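DinB-like domain-containing protein (PDB 3CEX) is of unknown function but belongs to the DinB superfamily of four-helix-bundle proteins, some of whose members are metal-dependent enzymes. Local coordinates at residues Ala26-Ala31 / Tyr164-Val169; Glu32-Pro37 / Lys98-Glu103; Thr45-His50 / Ser159-Tyr164. All coordinates share one frame; numbering follows the deposited sequence.

Contact 1: residues Ala26-Ala31 / Tyr164-Val169. With ACY (acetic acid), chain C.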
# COMPACT_ATOMS: atom_id res chain seq x y z
N ALA A 26 10.04 13.39 -7.28
CA ALA A 26 10.55 14.00 -8.50
C ALA A 26 9.65 15.12 -9.03
O ALA A 26 10.13 15.96 -9.77
CB ALA A 26 10.79 12.93 -9.64
N GLN A 27 8.37 15.15 -8.66
CA GLN A 27 7.48 16.22 -9.15
C GLN A 27 7.47 17.43 -8.26
O GLN A 27 6.81 18.41 -8.58
CB GLN A 27 6.05 15.71 -9.34
CG GLN A 27 5.97 14.57 -10.35
CD GLN A 27 4.58 13.98 -10.43
OE1 GLN A 27 3.61 14.67 -10.80
NE2 GLN A 27 4.47 12.69 -10.07
N MSE A 28 8.21 17.41 -7.14
CA MSE A 28 8.07 18.46 -6.15
C MSE A 28 9.37 19.19 -5.89
O MSE A 28 10.43 18.61 -6.01
CB MSE A 28 7.59 17.85 -4.81
CG MSE A 28 6.36 17.02 -5.02
SE MSE A 28 5.75 16.07 -3.44
CE MSE A 28 4.55 17.44 -2.62
N THR A 29 9.28 20.46 -5.51
CA THR A 29 10.40 21.16 -4.88
C THR A 29 10.50 20.68 -3.43
O THR A 29 9.57 20.05 -2.93
CB THR A 29 10.18 22.69 -4.88
OG1 THR A 29 9.05 22.99 -4.04
CG2 THR A 29 9.93 23.21 -6.32
N VAL A 30 11.64 20.93 -2.78
CA VAL A 30 11.79 20.54 -1.38
C VAL A 30 10.78 21.29 -0.50
O VAL A 30 10.25 20.70 0.42
CB VAL A 30 13.27 20.70 -0.85
CG1 VAL A 30 13.71 22.10 -0.91
CG2 VAL A 30 13.39 20.20 0.59
N ALA A 31 10.50 22.56 -0.79
CA ALA A 31 9.48 23.31 -0.03
C ALA A 31 8.11 22.65 -0.10
O ALA A 31 7.40 22.51 0.91
CB ALA A 31 9.41 24.79 -0.50
N TYR A 164 -1.52 11.21 -2.70
CA TYR A 164 -2.61 12.09 -2.29
C TYR A 164 -2.11 13.42 -1.73
O TYR A 164 -2.62 14.47 -2.08
CB TYR A 164 -3.58 11.33 -1.35
CG TYR A 164 -4.72 10.63 -2.09
CD1 TYR A 164 -4.61 10.28 -3.42
CD2 TYR A 164 -5.91 10.34 -1.46
CE1 TYR A 164 -5.67 9.69 -4.12
CE2 TYR A 164 -6.96 9.77 -2.14
CZ TYR A 164 -6.82 9.43 -3.48
OH TYR A 164 -7.87 8.84 -4.18
N THR A 165 -1.13 13.39 -0.83
CA THR A 165 -0.56 14.62 -0.33
C THR A 165 -0.00 15.47 -1.48
O THR A 165 -0.16 16.69 -1.50
CB THR A 165 0.59 14.35 0.62
OG1 THR A 165 0.09 13.74 1.81
CG2 THR A 165 1.31 15.67 0.99
N ARG A 166 0.69 14.84 -2.42
CA ARG A 166 1.21 15.53 -3.60
C ARG A 166 0.09 16.23 -4.35
O ARG A 166 0.21 17.42 -4.68
CB ARG A 166 1.93 14.55 -4.54
CG ARG A 166 2.63 15.19 -5.76
CD ARG A 166 2.79 14.18 -6.91
NE ARG A 166 1.53 13.87 -7.59
CZ ARG A 166 1.16 12.65 -8.02
NH1 ARG A 166 -0.00 12.51 -8.64
NH2 ARG A 166 1.92 11.58 -7.83
N ARG A 167 -0.99 15.52 -4.60
CA ARG A 167 -2.15 16.09 -5.28
C ARG A 167 -2.73 17.29 -4.54
O ARG A 167 -3.07 18.30 -5.17
CB ARG A 167 -3.23 15.03 -5.56
CG ARG A 167 -2.78 13.98 -6.58
CD ARG A 167 -3.73 12.82 -6.69
NE ARG A 167 -3.31 11.84 -7.68
CZ ARG A 167 -4.05 10.79 -8.07
NH1 ARG A 167 -5.28 10.60 -7.60
NH2 ARG A 167 -3.57 9.93 -8.96
N LEU A 168 -2.80 17.20 -3.22
CA LEU A 168 -3.31 18.31 -2.41
C LEU A 168 -2.37 19.49 -2.40
O LEU A 168 -2.81 20.64 -2.36
CB LEU A 168 -3.54 17.84 -0.97
CG LEU A 168 -4.59 16.77 -0.77
CD1 LEU A 168 -4.54 16.19 0.62
CD2 LEU A 168 -5.97 17.37 -1.08
N VAL A 169 -1.07 19.23 -2.48
CA VAL A 169 -0.09 20.29 -2.33
C VAL A 169 0.19 21.00 -3.66
O VAL A 169 0.28 22.24 -3.70
CB VAL A 169 1.24 19.76 -1.71
CG1 VAL A 169 2.32 20.85 -1.73
CG2 VAL A 169 0.99 19.25 -0.27
C ACY C . -0.25 8.94 -9.78
O ACY C . 0.96 8.90 -9.39
OXT ACY C . -0.93 10.00 -9.79
CH3 ACY C . -0.93 7.67 -10.26
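Gln-27 and Met-28 pack on Arg-166 and Val-169 in a mixed contact, part apolar and part polar, where the turn between helix 8-25 and helix 30-33 lies against the C-terminal turns of helix 144-170, at one end of the helical bundle. Met-28, a selenomethionine, provides the apolar half. Its CE sits 4.0 Å from Arg-166 CA and 4.1 Å from Val-169 CB, while SE rests against Arg-166 CG. A long, flexible and polarisable side chain suits this place, because its bend at chi3 (88°) lets the methyl follow the helix surface; Val-44 of helix 44-62 touches it as well.

The polar half lies beside it. The carboxamide of Gln-27 lies over one face of the Arg-166 guanidinium, displaced toward its rim, with NE2 3.6 Å from Arg-166 NH2 and the two planes 31° apart. No hydrogen bond joins them: Gln-27 NE2 bonds instead to Glu-23 O, which holds the amide over the arginine. The Arg-166 chain starts out opposite its backbone N (chi1 -175°), bends at chi3, passes under the amide and carries its guanidinium to a bound acetate, probably from the crystallisation liquor. Arg-166 NH1 gives a nearly straight bond of 2.9 Å to OXT of the acetate, and its NH2 one of 3.2 Å to the other oxygen, O. Arg-167 NH2 reaches the same OXT at 2.8 Å, at the edge of its guanidinium.

Arg-166 NH2 also bonds to Thr-24 OG1, and NH1 forms a salt bridge with the terminal carboxylate of Lys-172. Two neighbouring arginines therefore converge on one carboxylate oxygen, and the negative charges of the acetate and the chain terminus would be expected to offset their positive charge and favour this close approach.

Contact 2: residues Glu32-Pro37 / Lys98-Glu103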
# COMPACT_ATOMS: atom_id res chain seq x y z
N GLU A 32 7.75 22.18 -1.29
CA GLU A 32 6.50 21.45 -1.49
C GLU A 32 6.49 20.13 -0.75
O GLU A 32 5.49 19.78 -0.11
CB GLU A 32 6.24 21.20 -2.98
CG GLU A 32 5.68 22.45 -3.69
CD GLU A 32 5.86 22.45 -5.19
OE1 GLU A 32 6.44 21.48 -5.75
OE2 GLU A 32 5.41 23.45 -5.82
N ALA A 33 7.59 19.40 -0.84
CA ALA A 33 7.74 18.11 -0.15
C ALA A 33 7.59 18.27 1.35
O ALA A 33 7.08 17.37 2.02
CB ALA A 33 9.10 17.49 -0.47
N ASN A 34 8.10 19.38 1.89
CA ASN A 34 8.00 19.68 3.32
C ASN A 34 6.62 20.17 3.79
O ASN A 34 6.42 20.41 4.97
CB ASN A 34 9.02 20.78 3.67
CG ASN A 34 10.45 20.29 3.69
OD1 ASN A 34 10.69 19.11 3.88
ND2 ASN A 34 11.39 21.20 3.53
N THR A 35 5.69 20.37 2.86
CA THR A 35 4.43 21.00 3.17
C THR A 35 3.41 20.00 3.65
O THR A 35 3.08 19.03 2.94
CB THR A 35 3.88 21.75 1.97
OG1 THR A 35 4.79 22.80 1.64
CG2 THR A 35 2.47 22.36 2.27
N MSE A 36 2.87 20.24 4.85
CA MSE A 36 1.79 19.37 5.32
C MSE A 36 0.46 20.08 5.12
O MSE A 36 0.25 21.16 5.67
CB MSE A 36 2.07 18.77 6.72
CG MSE A 36 1.79 19.55 7.91
SE MSE A 36 2.09 18.34 9.47
CE MSE A 36 0.39 17.42 9.61
N PRO A 37 -0.39 19.54 4.23
CA PRO A 37 -1.61 20.27 3.86
C PRO A 37 -2.73 20.37 4.92
O PRO A 37 -3.65 21.16 4.74
CB PRO A 37 -2.09 19.56 2.57
CG PRO A 37 -1.44 18.27 2.53
CD PRO A 37 -0.25 18.29 3.46
N LYS A 98 7.70 19.25 12.07
CA LYS A 98 9.12 19.44 12.26
C LYS A 98 9.96 18.45 11.45
O LYS A 98 11.18 18.57 11.43
CB LYS A 98 9.48 19.32 13.74
CG LYS A 98 8.95 20.48 14.58
CD LYS A 98 9.56 20.46 15.97
CE LYS A 98 8.60 20.94 17.06
NZ LYS A 98 9.05 22.19 17.68
N VAL A 99 9.31 17.48 10.81
CA VAL A 99 10.06 16.58 9.95
C VAL A 99 10.12 17.25 8.58
O VAL A 99 9.20 17.16 7.77
CB VAL A 99 9.47 15.18 9.89
CG1 VAL A 99 10.32 14.31 8.93
CG2 VAL A 99 9.40 14.55 11.32
N VAL A 100 11.21 18.00 8.37
CA VAL A 100 11.46 18.73 7.14
C VAL A 100 12.93 18.53 6.78
O VAL A 100 13.75 18.27 7.67
CB VAL A 100 11.13 20.25 7.28
CG1 VAL A 100 9.64 20.44 7.52
CG2 VAL A 100 11.96 20.94 8.40
N VAL A 101 13.26 18.63 5.49
CA VAL A 101 14.63 18.46 5.03
C VAL A 101 15.09 19.66 4.21
O VAL A 101 14.28 20.39 3.60
CB VAL A 101 14.80 17.18 4.16
CG1 VAL A 101 14.66 15.90 5.00
CG2 VAL A 101 13.82 17.18 2.99
N ALA A 102 16.41 19.85 4.17
CA ALA A 102 17.02 20.93 3.38
C ALA A 102 17.06 20.60 1.88
O ALA A 102 16.95 21.51 1.05
CB ALA A 102 18.43 21.24 3.92
N GLU A 103 17.23 19.33 1.54
CA GLU A 103 17.26 18.88 0.15
C GLU A 103 16.59 17.52 -0.02
O GLU A 103 16.71 16.65 0.85
CB GLU A 103 18.70 18.78 -0.37
CG GLU A 103 19.52 20.05 -0.31
CD GLU A 103 19.18 21.08 -1.39
OE1 GLU A 103 18.35 20.79 -2.29
OE2 GLU A 103 19.79 22.17 -1.35
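Asn-34 OD1 accepts two hydrogen bonds, one from the backbone N of Val-101 and the other from the hydroxyl of Thr-45 on helix 44-62. The Val-101 N to Asn-34 OD1 bond is 3.1 Å long and fairly straight at the hydrogen, but it arrives at 113° to the C=O and tilted from the carbonyl plane. On the other branch of the amide, Asn-34 ND2 donates to Val-101 O at 3.0 Å, with an N-H...O angle of 179°. This oxygen lies in the amide plane of Asn-34, and ND2 meets it in the carbonyl plane, on a lone pair. One asparagine side chain thus pairs with both the N-H and the C=O of a single residue, something its adjacent donor and acceptor make possible, and both bonds fix the rotation of the amide. In the DinB-type helical bundle this asparagine bridge joins the chain from helix 30-33 towards helix 44-62 to the irregular chain leading into helix 104-124. Valines flank the amide. Val-100 crosses Asn-34 at about a right angle, placing its CB 3.6 Å from Asn-34 OD1 and its CG1 against Asn-34 CB, while Val-101 CG2 comes within 3.8 Å of Asn-34 OD1 and also touches Thr-45.

Contact 3: residues Thr45-His50 / Ser159-Tyr164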
# COMPACT_ATOMS: atom_id res chain seq x y z
N THR A 45 7.61 14.65 2.72
CA THR A 45 8.85 14.50 3.49
C THR A 45 8.62 13.62 4.73
O THR A 45 9.38 12.66 4.96
CB THR A 45 9.42 15.83 3.95
OG1 THR A 45 9.88 16.57 2.82
CG2 THR A 45 10.61 15.62 4.92
N TRP A 46 7.56 13.89 5.49
CA TRP A 46 7.25 13.04 6.68
C TRP A 46 7.01 11.57 6.29
O TRP A 46 7.51 10.66 6.92
CB TRP A 46 6.06 13.58 7.45
CG TRP A 46 5.83 12.90 8.80
CD1 TRP A 46 6.20 13.40 10.02
CD2 TRP A 46 5.21 11.63 9.07
NE1 TRP A 46 5.85 12.54 11.01
CE2 TRP A 46 5.24 11.44 10.47
CE3 TRP A 46 4.61 10.64 8.26
CZ2 TRP A 46 4.70 10.29 11.10
CZ3 TRP A 46 4.09 9.48 8.88
CH2 TRP A 46 4.15 9.32 10.28
N LEU A 47 6.21 11.37 5.22
CA LEU A 47 5.86 10.01 4.76
C LEU A 47 7.08 9.20 4.33
O LEU A 47 7.20 8.02 4.67
CB LEU A 47 4.84 10.09 3.62
CG LEU A 47 3.46 10.54 4.10
CD1 LEU A 47 2.58 11.01 2.95
CD2 LEU A 47 2.77 9.37 4.90
N MSE A 48 7.97 9.82 3.58
CA MSE A 48 9.20 9.14 3.13
C MSE A 48 10.18 8.90 4.26
O MSE A 48 10.73 7.85 4.35
CB MSE A 48 9.90 9.95 2.05
CG MSE A 48 9.40 9.68 0.74
SE MSE A 48 10.42 10.46 -0.72
CE MSE A 48 11.81 9.21 -1.12
N TRP A 49 10.39 9.90 5.11
CA TRP A 49 11.23 9.71 6.29
C TRP A 49 10.66 8.61 7.18
O TRP A 49 11.38 7.70 7.63
CB TRP A 49 11.30 11.02 7.08
CG TRP A 49 11.84 10.83 8.44
CD1 TRP A 49 13.16 10.74 8.79
CD2 TRP A 49 11.09 10.70 9.67
NE1 TRP A 49 13.26 10.56 10.12
CE2 TRP A 49 12.02 10.54 10.69
CE3 TRP A 49 9.72 10.70 9.98
CZ2 TRP A 49 11.64 10.40 12.03
CZ3 TRP A 49 9.35 10.56 11.27
CH2 TRP A 49 10.30 10.40 12.30
N HIS A 50 9.34 8.66 7.42
CA HIS A 50 8.71 7.68 8.28
C HIS A 50 8.81 6.26 7.74
O HIS A 50 9.07 5.35 8.49
CB HIS A 50 7.24 7.97 8.55
CG HIS A 50 6.49 6.79 9.09
ND1 HIS A 50 6.50 6.46 10.42
CD2 HIS A 50 5.74 5.85 8.47
CE1 HIS A 50 5.77 5.37 10.61
NE2 HIS A 50 5.31 4.97 9.44
N SER A 159 3.12 4.92 0.59
CA SER A 159 3.44 5.38 -0.78
C SER A 159 2.16 5.86 -1.49
O SER A 159 2.17 6.88 -2.18
CB SER A 159 4.22 4.29 -1.56
OG SER A 159 3.40 3.22 -1.99
N GLY A 160 1.03 5.18 -1.24
CA GLY A 160 -0.26 5.63 -1.73
C GLY A 160 -0.66 6.95 -1.13
O GLY A 160 -1.15 7.84 -1.84
N GLN A 161 -0.46 7.09 0.18
CA GLN A 161 -0.79 8.38 0.84
C GLN A 161 0.04 9.52 0.27
O GLN A 161 -0.43 10.64 0.12
CB GLN A 161 -0.63 8.25 2.37
CG GLN A 161 -1.70 7.38 3.01
CD GLN A 161 -1.49 7.10 4.50
OE1 GLN A 161 -0.43 7.41 5.05
NE2 GLN A 161 -2.53 6.56 5.16
N ALA A 162 1.30 9.25 -0.05
CA ALA A 162 2.19 10.30 -0.63
C ALA A 162 1.66 10.88 -1.93
O ALA A 162 1.80 12.07 -2.18
CB ALA A 162 3.61 9.77 -0.83
N VAL A 163 1.06 10.03 -2.75
CA VAL A 163 0.40 10.49 -3.99
C VAL A 163 -0.70 11.50 -3.71
O VAL A 163 -0.80 12.53 -4.39
CB VAL A 163 -0.18 9.31 -4.74
CG1 VAL A 163 -1.04 9.79 -5.91
CG2 VAL A 163 0.95 8.37 -5.21
N TYR A 164 -1.52 11.21 -2.70
CA TYR A 164 -2.61 12.09 -2.29
C TYR A 164 -2.11 13.42 -1.73
O TYR A 164 -2.62 14.47 -2.08
CB TYR A 164 -3.58 11.33 -1.35
CG TYR A 164 -4.72 10.63 -2.09
CD1 TYR A 164 -4.61 10.28 -3.42
CD2 TYR A 164 -5.91 10.34 -1.46
CE1 TYR A 164 -5.67 9.69 -4.12
CE2 TYR A 164 -6.96 9.77 -2.14
CZ TYR A 164 -6.82 9.43 -3.48
OH TYR A 164 -7.87 8.84 -4.18
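Leu-47 holds CG opposite its carbonyl carbon and beside the backbone N (chi1 -70°), and with CD1 extended (chi2 163°) both methyls face helix 144-170, where each finds a different neighbour. CD1 presses on the backbone at Ala-162, 3.7 Å from Ala-162 CA and 4.1 Å from Ala-162 CB. CD2 meets the amide of Gln-161, with Gln-161 OE1 at 3.8 Å. The small side chain of Ala-162 suits a place where a branched residue of the facing helix reaches down to the main chain, and the closest pair of alpha carbons, Leu-47 CA and Ala-162 CA, stands only 6.5 Å apart.

Gln-161 lies across Leu-47 at about a right angle, its chain extended beyond CG. Its amide is shared: OE1 faces the leucine methyl, while NE2 donates to Gly-160 O of the second subunit, and the reciprocal bond is made as well. This glutamine therefore faces both the interior of its own chain and the dimer interface. Tyr-164 of the second subunit packs on both Leu-47 and Gln-161.

The contact is a buried helix-to-helix seam of the DinB-type bundle, between helix 44-62 and helix 144-170. His-158 and Thr-165 extend the surface that Leu-47 meets on the latter, while Met-48, next along helix 44-62, turns to helix 8-25 and helix 104-124.

Overall arrangement
The three contacts lie on the same side of the chain's centre, their centres 10 to 11 Å apart. Contacts 1 and 3 both use helix 144-170, their segments overlapping at Tyr-164, and meet where Leu-47 CD1 lies 3.9 Å from Thr-165 OG1. Contacts 1 and 2 both draw on helix 30-33, with Val-169 CG1 3.7 Å from Glu-32 O. Between contacts 2 and 3, Thr-45 N lies 2.9 Å from Ala-33 O, tying helix 44-62 to helix 30-33. Contacts 1 and 3 also touch the second subunit; contact 2 does not. An acetate belongs to contact 1 and a glycerol lies about 5 Å from the Gln-161 side chain, both probably from the crystallisation liquor.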